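Local coordinates for protein BAT-2 beta-lactamase (Bacillus atrophaeus, PDB 6W5G) that hydrolyses the beta-lactam ring of antibiotics as a class D beta-lactamase and so probably contributes to drug resistance in its Bacillus host, at residues S171-E174 with E175-F178; M194-V197 with K198-I202. All coordinates share one frame; numbering follows the deposited sequence.

Interaction 1: residues S171-E174 with E175-F178; sequences SPLE and EKDF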
ATOM      1  N   SER A 171      -8.426  -7.120   4.933  1.00  9.83           N
ATOM      2  CA  SER A 171      -8.133  -6.716   6.302  1.00 10.24           C
ATOM      3  C   SER A 171      -6.709  -6.181   6.410  1.00 10.62           C
ATOM      4  O   SER A 171      -5.857  -6.462   5.556  1.00 10.55           O
ATOM      5  CB  SER A 171      -8.309  -7.888   7.269  1.00 10.58           C
ATOM      6  OG  SER A 171      -7.272  -8.829   7.128  1.00 11.61           O
ATOM      7  N   PRO A 172      -6.432  -5.377   7.442  1.00 10.35           N
ATOM      8  CA  PRO A 172      -5.038  -4.979   7.686  1.00 10.28           C
ATOM      9  C   PRO A 172      -4.071  -6.155   7.769  1.00 10.90           C
ATOM     10  O   PRO A 172      -2.962  -6.062   7.225  1.00  9.88           O
ATOM     11  CB  PRO A 172      -5.139  -4.169   8.988  1.00 11.05           C
ATOM     12  CG  PRO A 172      -6.506  -3.540   8.899  1.00 10.05           C
ATOM     13  CD  PRO A 172      -7.376  -4.604   8.272  1.00 10.09           C
ATOM     14  N   LEU A 173      -4.461  -7.265   8.413  1.00 10.79           N
ATOM     15  CA  LEU A 173      -3.578  -8.428   8.464  1.00 11.74           C
ATOM     16  C   LEU A 173      -3.374  -9.030   7.080  1.00 11.15           C
ATOM     17  O   LEU A 173      -2.260  -9.451   6.740  1.00 11.57           O
ATOM     18  CB  LEU A 173      -4.116  -9.474   9.441  1.00 12.32           C
ATOM     19  CG  LEU A 173      -3.871  -9.151  10.919  1.00 14.68           C
ATOM     20  CD1 LEU A 173      -4.774  -9.979  11.820  1.00 16.17           C
ATOM     21  CD2 LEU A 173      -2.402  -9.381  11.285  1.00 16.38           C
ATOM     22  N   GLU A 174      -4.432  -9.076   6.265  1.00 11.07           N
ATOM     23  CA  GLU A 174      -4.294  -9.562   4.897  1.00 11.28           C
ATOM     24  C   GLU A 174      -3.404  -8.642   4.061  1.00  9.94           C
ATOM     25  O   GLU A 174      -2.642  -9.120   3.209  1.00 10.96           O
ATOM     26  CB  GLU A 174      -5.674  -9.722   4.259  1.00 11.24           C
ATOM     27  CG  GLU A 174      -6.462 -10.892   4.818  1.00 12.75           C
ATOM     28  CD  GLU A 174      -7.911 -10.945   4.348  1.00 15.56           C
ATOM     29  OE1 GLU A 174      -8.539  -9.892   4.109  1.00 13.23           O
ATOM     30  OE2 GLU A 174      -8.443 -12.066   4.235  1.00 21.48           O
ATOM     31  N   GLU A 175      -3.491  -7.321   4.278  1.00  9.75           N
ATOM     32  CA  GLU A 175      -2.564  -6.405   3.615  1.00  9.74           C
ATOM     33  C   GLU A 175      -1.126  -6.681   4.042  1.00 10.15           C
ATOM     34  O   GLU A 175      -0.211  -6.674   3.207  1.00 10.36           O
ATOM     35  CB  GLU A 175      -2.942  -4.947   3.903  1.00 11.20           C
ATOM     36  CG  GLU A 175      -4.206  -4.477   3.172  1.00 11.70           C
ATOM     37  CD  GLU A 175      -3.950  -3.397   2.125  1.00 11.48           C
ATOM     38  OE1 GLU A 175      -2.796  -3.266   1.643  1.00 13.20           O
ATOM     39  OE2 GLU A 175      -4.934  -2.696   1.764  1.00 11.88           O
ATOM     40  N   LYS A 176      -0.912  -6.953   5.335  1.00  9.63           N
ATOM     41  CA  LYS A 176       0.433  -7.279   5.800  1.00 10.49           C
ATOM     42  C   LYS A 176       0.949  -8.527   5.104  1.00 10.97           C
ATOM     43  O   LYS A 176       2.107  -8.568   4.669  1.00 11.39           O
ATOM     44  CB  LYS A 176       0.435  -7.470   7.320  1.00 12.27           C
ATOM     45  CG  LYS A 176       1.793  -7.848   7.914  1.00 14.00           C
ATOM     46  CD  LYS A 176       1.967  -9.363   8.042  1.00 15.65           C
ATOM     47  CE  LYS A 176       0.984  -9.967   9.013  1.00 18.54           C
ATOM     48  NZ  LYS A 176       1.177 -11.450   9.135  1.00 21.80           N
ATOM     49  N   ASP A 177       0.101  -9.557   4.991  1.00 10.92           N
ATOM     50  CA  ASP A 177       0.514 -10.782   4.315  1.00 12.36           C
ATOM     51  C   ASP A 177       0.850 -10.517   2.857  1.00 11.00           C
ATOM     52  O   ASP A 177       1.843 -11.041   2.339  1.00 11.39           O
ATOM     53  CB  ASP A 177      -0.583 -11.845   4.410  1.00 14.41           C
ATOM     54  CG  ASP A 177      -0.733 -12.406   5.808  1.00 19.86           C
ATOM     55  OD1 ASP A 177       0.225 -12.313   6.608  1.00 21.57           O
ATOM     56  OD2 ASP A 177      -1.811 -12.955   6.099  1.00 23.69           O
ATOM     57  N   PHE A 178       0.034  -9.708   2.174  1.00 10.44           N
ATOM     58  CA  PHE A 178       0.321  -9.396   0.778  1.00 10.42           C
ATOM     59  C   PHE A 178       1.654  -8.659   0.641  1.00 10.19           C
ATOM     60  O   PHE A 178       2.484  -9.008  -0.207  1.00 10.73           O
ATOM     61  CB  PHE A 178      -0.816  -8.581   0.164  1.00  9.80           C
ATOM     62  CG  PHE A 178      -0.448  -7.955  -1.143  1.00 10.69           C
ATOM     63  CD1 PHE A 178      -0.334  -8.730  -2.296  1.00 11.18           C
ATOM     64  CD2 PHE A 178      -0.158  -6.602  -1.213  1.00 11.57           C
ATOM     65  CE1 PHE A 178       0.053  -8.152  -3.498  1.00 12.02           C
ATOM     66  CE2 PHE A 178       0.222  -6.019  -2.404  1.00 12.95           C
ATOM     67  CZ  PHE A 178       0.326  -6.790  -3.549  1.00 13.80           C
TER

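Interaction 2: residues M194-V197 with K198-I202; sequences MKTV and KRMMI. With EDO (1,2-ethanediol), chain G; EDO (1,2-ethanediol), chain D.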
ATOM      1  N   MET A 194       8.326  -7.321  -9.675  1.00  9.69           N
ATOM      2  CA  MET A 194       8.238  -7.061  -8.243  1.00 10.11           C
ATOM      3  C   MET A 194       9.312  -6.082  -7.787  1.00 10.53           C
ATOM      4  O   MET A 194       9.041  -5.208  -6.959  1.00 11.09           O
ATOM      5  CB  MET A 194       8.304  -8.372  -7.468  1.00 10.10           C
ATOM      6  CG  MET A 194       7.031  -9.179  -7.647  1.00 10.82           C
ATOM      7  SD  MET A 194       6.946 -10.726  -6.727  1.00 11.90           S
ATOM      8  CE  MET A 194       8.088 -11.768  -7.636  1.00 12.77           C
ATOM      9  N   LYS A 195      10.533  -6.197  -8.326  1.00 10.28           N
ATOM     10  CA  LYS A 195      11.564  -5.215  -8.005  1.00 10.60           C
ATOM     11  C   LYS A 195      11.136  -3.811  -8.428  1.00 10.09           C
ATOM     12  O   LYS A 195      11.328  -2.847  -7.678  1.00 10.61           O
ATOM     13  CB  LYS A 195      12.895  -5.591  -8.662  1.00 12.52           C
ATOM     14  CG  LYS A 195      13.546  -6.870  -8.131  1.00 14.26           C
ATOM     15  CD  LYS A 195      13.953  -6.754  -6.660  1.00 15.15           C
ATOM     16  CE  LYS A 195      15.000  -7.804  -6.256  1.00 15.63           C
ATOM     17  NZ  LYS A 195      14.515  -9.217  -6.399  1.00 16.06           N
ATOM     18  N   THR A 196      10.549  -3.678  -9.625  1.00  9.73           N
ATOM     19  CA  THR A 196      10.129  -2.369 -10.123  1.00 10.46           C
ATOM     20  C   THR A 196       9.060  -1.752  -9.230  1.00  9.25           C
ATOM     21  O   THR A 196       9.136  -0.567  -8.874  1.00  9.76           O
ATOM     22  CB  THR A 196       9.610  -2.505 -11.556  1.00 10.99           C
ATOM     23  OG1 THR A 196      10.683  -2.905 -12.413  1.00 12.95           O
ATOM     24  CG2 THR A 196       9.027  -1.178 -12.058  1.00 12.06           C
ATOM     25  N   VAL A 197       8.043  -2.537  -8.866  1.00  9.21           N
ATOM     26  CA  VAL A 197       6.957  -1.995  -8.058  1.00  9.20           C
ATOM     27  C   VAL A 197       7.458  -1.643  -6.665  1.00  9.49           C
ATOM     28  O   VAL A 197       7.084  -0.610  -6.101  1.00  9.56           O
ATOM     29  CB  VAL A 197       5.754  -2.959  -8.034  1.00 10.09           C
ATOM     30  CG1 VAL A 197       4.703  -2.475  -7.024  1.00 11.09           C
ATOM     31  CG2 VAL A 197       5.139  -3.065  -9.441  1.00 10.78           C
ATOM     32  N   LYS A 198       8.316  -2.488  -6.085  1.00 10.02           N
ATOM     33  CA  LYS A 198       8.891  -2.117  -4.796  1.00  8.69           C
ATOM     34  C   LYS A 198       9.671  -0.808  -4.891  1.00  9.84           C
ATOM     35  O   LYS A 198       9.539   0.063  -4.024  1.00 10.39           O
ATOM     36  CB  LYS A 198       9.720  -3.268  -4.220  1.00 10.08           C
ATOM     37  CG  LYS A 198       8.817  -4.392  -3.672  1.00 10.74           C
ATOM     38  CD  LYS A 198       9.598  -5.510  -2.986  1.00 11.47           C
ATOM     39  CE  LYS A 198      10.194  -6.475  -4.004  1.00 12.40           C
ATOM     40  NZ  LYS A 198      10.932  -7.580  -3.324  1.00 13.73           N
ATOM     41  N   ARG A 199      10.460  -0.628  -5.957  1.00  9.43           N
ATOM     42  CA  ARG A 199      11.187   0.629  -6.131  1.00 10.77           C
ATOM     43  C   ARG A 199      10.226   1.811  -6.245  1.00  9.88           C
ATOM     44  O   ARG A 199      10.502   2.904  -5.719  1.00 11.15           O
ATOM     45  CB  ARG A 199      12.072   0.540  -7.374  1.00 15.03           C
ATOM     46  CG  ARG A 199      13.260   1.456  -7.382  1.00 20.15           C
ATOM     47  CD  ARG A 199      14.287   0.904  -8.380  1.00 21.42           C
ATOM     48  NE  ARG A 199      13.731   0.782  -9.731  1.00 26.36           N
ATOM     49  CZ  ARG A 199      13.693  -0.351 -10.430  1.00 27.94           C
ATOM     50  NH1 ARG A 199      14.172  -1.472  -9.904  1.00 29.56           N
ATOM     51  NH2 ARG A 199      13.170  -0.368 -11.654  1.00 27.79           N
ATOM     52  N   MET A 200       9.091   1.611  -6.931  1.00  9.01           N
ATOM     53  CA  MET A 200       8.094   2.673  -7.046  1.00  9.21           C
ATOM     54  C   MET A 200       7.508   3.065  -5.698  1.00  8.85           C
ATOM     55  O   MET A 200       6.985   4.179  -5.565  1.00 10.29           O
ATOM     56  CB  MET A 200       6.942   2.235  -7.952  1.00  9.83           C
ATOM     57  CG  MET A 200       7.278   2.265  -9.437  1.00 11.72           C
ATOM     58  SD  MET A 200       6.117   1.310 -10.425  1.00 14.40           S
ATOM     59  CE  MET A 200       4.535   1.661  -9.661  1.00 14.07           C
ATOM     60  N   MET A 201       7.588   2.184  -4.699  1.00  9.22           N
ATOM     61  CA  MET A 201       7.048   2.452  -3.373  1.00  9.48           C
ATOM     62  C   MET A 201       8.008   3.226  -2.480  1.00  8.83           C
ATOM     63  O   MET A 201       7.635   3.563  -1.355  1.00  9.66           O
ATOM     64  CB  MET A 201       6.688   1.140  -2.668  1.00  9.94           C
ATOM     65  CG  MET A 201       5.560   0.374  -3.331  1.00 10.36           C
ATOM     66  SD  MET A 201       5.331  -1.272  -2.629  1.00 11.48           S
ATOM     67  CE  MET A 201       4.791  -0.851  -0.977  1.00 13.02           C
ATOM     68  N   ILE A 202       9.228   3.518  -2.934  1.00  9.37           N
ATOM     69  CA  ILE A 202      10.191   4.167  -2.047  1.00  9.80           C
ATOM     70  C   ILE A 202       9.670   5.540  -1.652  1.00  9.83           C
ATOM     71  O   ILE A 202       9.373   6.380  -2.511  1.00 11.69           O
ATOM     72  CB  ILE A 202      11.577   4.248  -2.694  1.00 10.34           C
ATOM     73  CG1 ILE A 202      12.200   2.854  -2.770  1.00 10.99           C
ATOM     74  CG2 ILE A 202      12.477   5.186  -1.889  1.00 11.95           C
ATOM     75  CD1 ILE A 202      13.436   2.780  -3.637  1.00 12.66           C
TER
HETATM   76  C1  EDO G 305      13.725  -4.443  -2.259  1.00 33.67           C
HETATM   77  O1  EDO G 305      13.084  -4.882  -3.467  1.00 31.98           O
HETATM   78  C2  EDO G 305      14.126  -5.665  -1.445  1.00 34.81           C
HETATM   79  O2  EDO G 305      13.047  -6.608  -1.489  1.00 34.91           O
HETATM   80  C1  EDO D 302      15.517  -1.940 -13.993  1.00 47.40           C
HETATM   81  O1  EDO D 302      14.376  -2.487 -13.322  1.00 48.17           O
HETATM   82  C2  EDO D 302      15.509  -2.414 -15.440  1.00 47.33           C
HETATM   83  O2  EDO D 302      14.210  -2.195 -15.999  1.00 47.46           O

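Interaction 1: residues S171-E174 with E175-F178
S171 O accepts a hydrogen bond from E175 N at 2.8 Å, the first backbone bond of helix 172-184. S171 is the N-cap. With E174 it forms a capping box: E174 N donates to S171 OG at 3.0 Å, and S171 N returns a bond to E174 OE1. The returned bond is nearly straight, 168°, and meets OE1 on its anti side. E174 CG lies anti to its own carbonyl carbon, and the extended chain runs back to the cap.

The tight side of this turn faces the six-stranded sheet, where P172 packs on strands 48-54, 225-233 and 236-244. E175 is buried beside it, its CG 3.5 Å from S171 O and its end leading away from the first turn. One turn on, F178 N bonds to E174 O. E174 OE2 makes a salt bridge with R71, E175 OE2 bonds to T77 OG1, and the F178 ring meets Y150 edge-to-face. The T77 bond ties the helix start to the segment of K79, the carboxylated lysine that marks the active site of class D enzymes.

The L173-K176 side is partly exposed and lightly packed, though both residues still touch the sheet. They lie side by side and point the same way, with L173 CD2 4.1 Å from K176 CE. K176 CG stands anti to the backbone N (chi1 179°), and bends at chi2 and chi3 bring the amine round to the next residue. There K176 NZ forms a salt bridge with D177 OD1 at 2.8 Å, on the syn side of the carboxylate and 26° out of its plane.

Interaction 2: residues M194-V197 with K198-I202
T196 and R199 meet one turn apart, their side chains crossing obliquely. T196 CA lies over one face of the R199 guanidinium, 3.7 Å above its plane and offset toward the rim. T196 OG1 is 3.6 Å from R199 NH2. That hydroxyl bonds to P192 O, while NH2 makes a salt bridge with E95. An ethanediol, probably from the crystallisation liquor, sits at the guanidinium edge, its O1 accepting from R199 NH2 at 3.0 Å. R199 CG points away from the backbone N (chi1 -156°), and a bend at chi3 turns the planar group back toward T196.

On the methyl side, T196 CG2 meets M200 SD at 4.2 Å. M200 CB points back at the preceding turn, and its CG rests 3.4 Å from T196 O.

These contacts belong to helix 191-200. M194 O, K195 O and T196 O accept from K198 N, R199 N and M200 N in the regular i to i+4 pattern. The next bond, M201 N to V197 O, is weak, with an N-H...O angle of 126°. M201 N also bonds to K198 O.

On another side K198 runs back along the previous turn, its CE 3.4 Å from M194 O. The bend at chi3 carries NZ to E185, and K195 NZ reaches the same carboxylate. Both amines share it, with K195 NZ 5.0 Å from K198 NZ. K198 NZ further bonds to a second ethanediol. V197 packs on helix 81-88.

In the fold
The two interactions sit on consecutive helices, 172-184 and 191-200, with centres about 18 Å apart and no direct touch. Interaction 1 is at the start of its helix, interaction 2 in the later part of the other. Each is half buried, but against different parts of the fold. Residues 171-178 pack on the large antiparallel sheet through P172, L173, E175 and K176, while 194-202 pack on helices 81-88 and 117-122 and lead into the edge strand 202-205. The chemistry differs accordingly. Acidic side chains dominate the first contact, basic ones and methionines the second. Interaction 2 alone has exposed residues, K195 and R199.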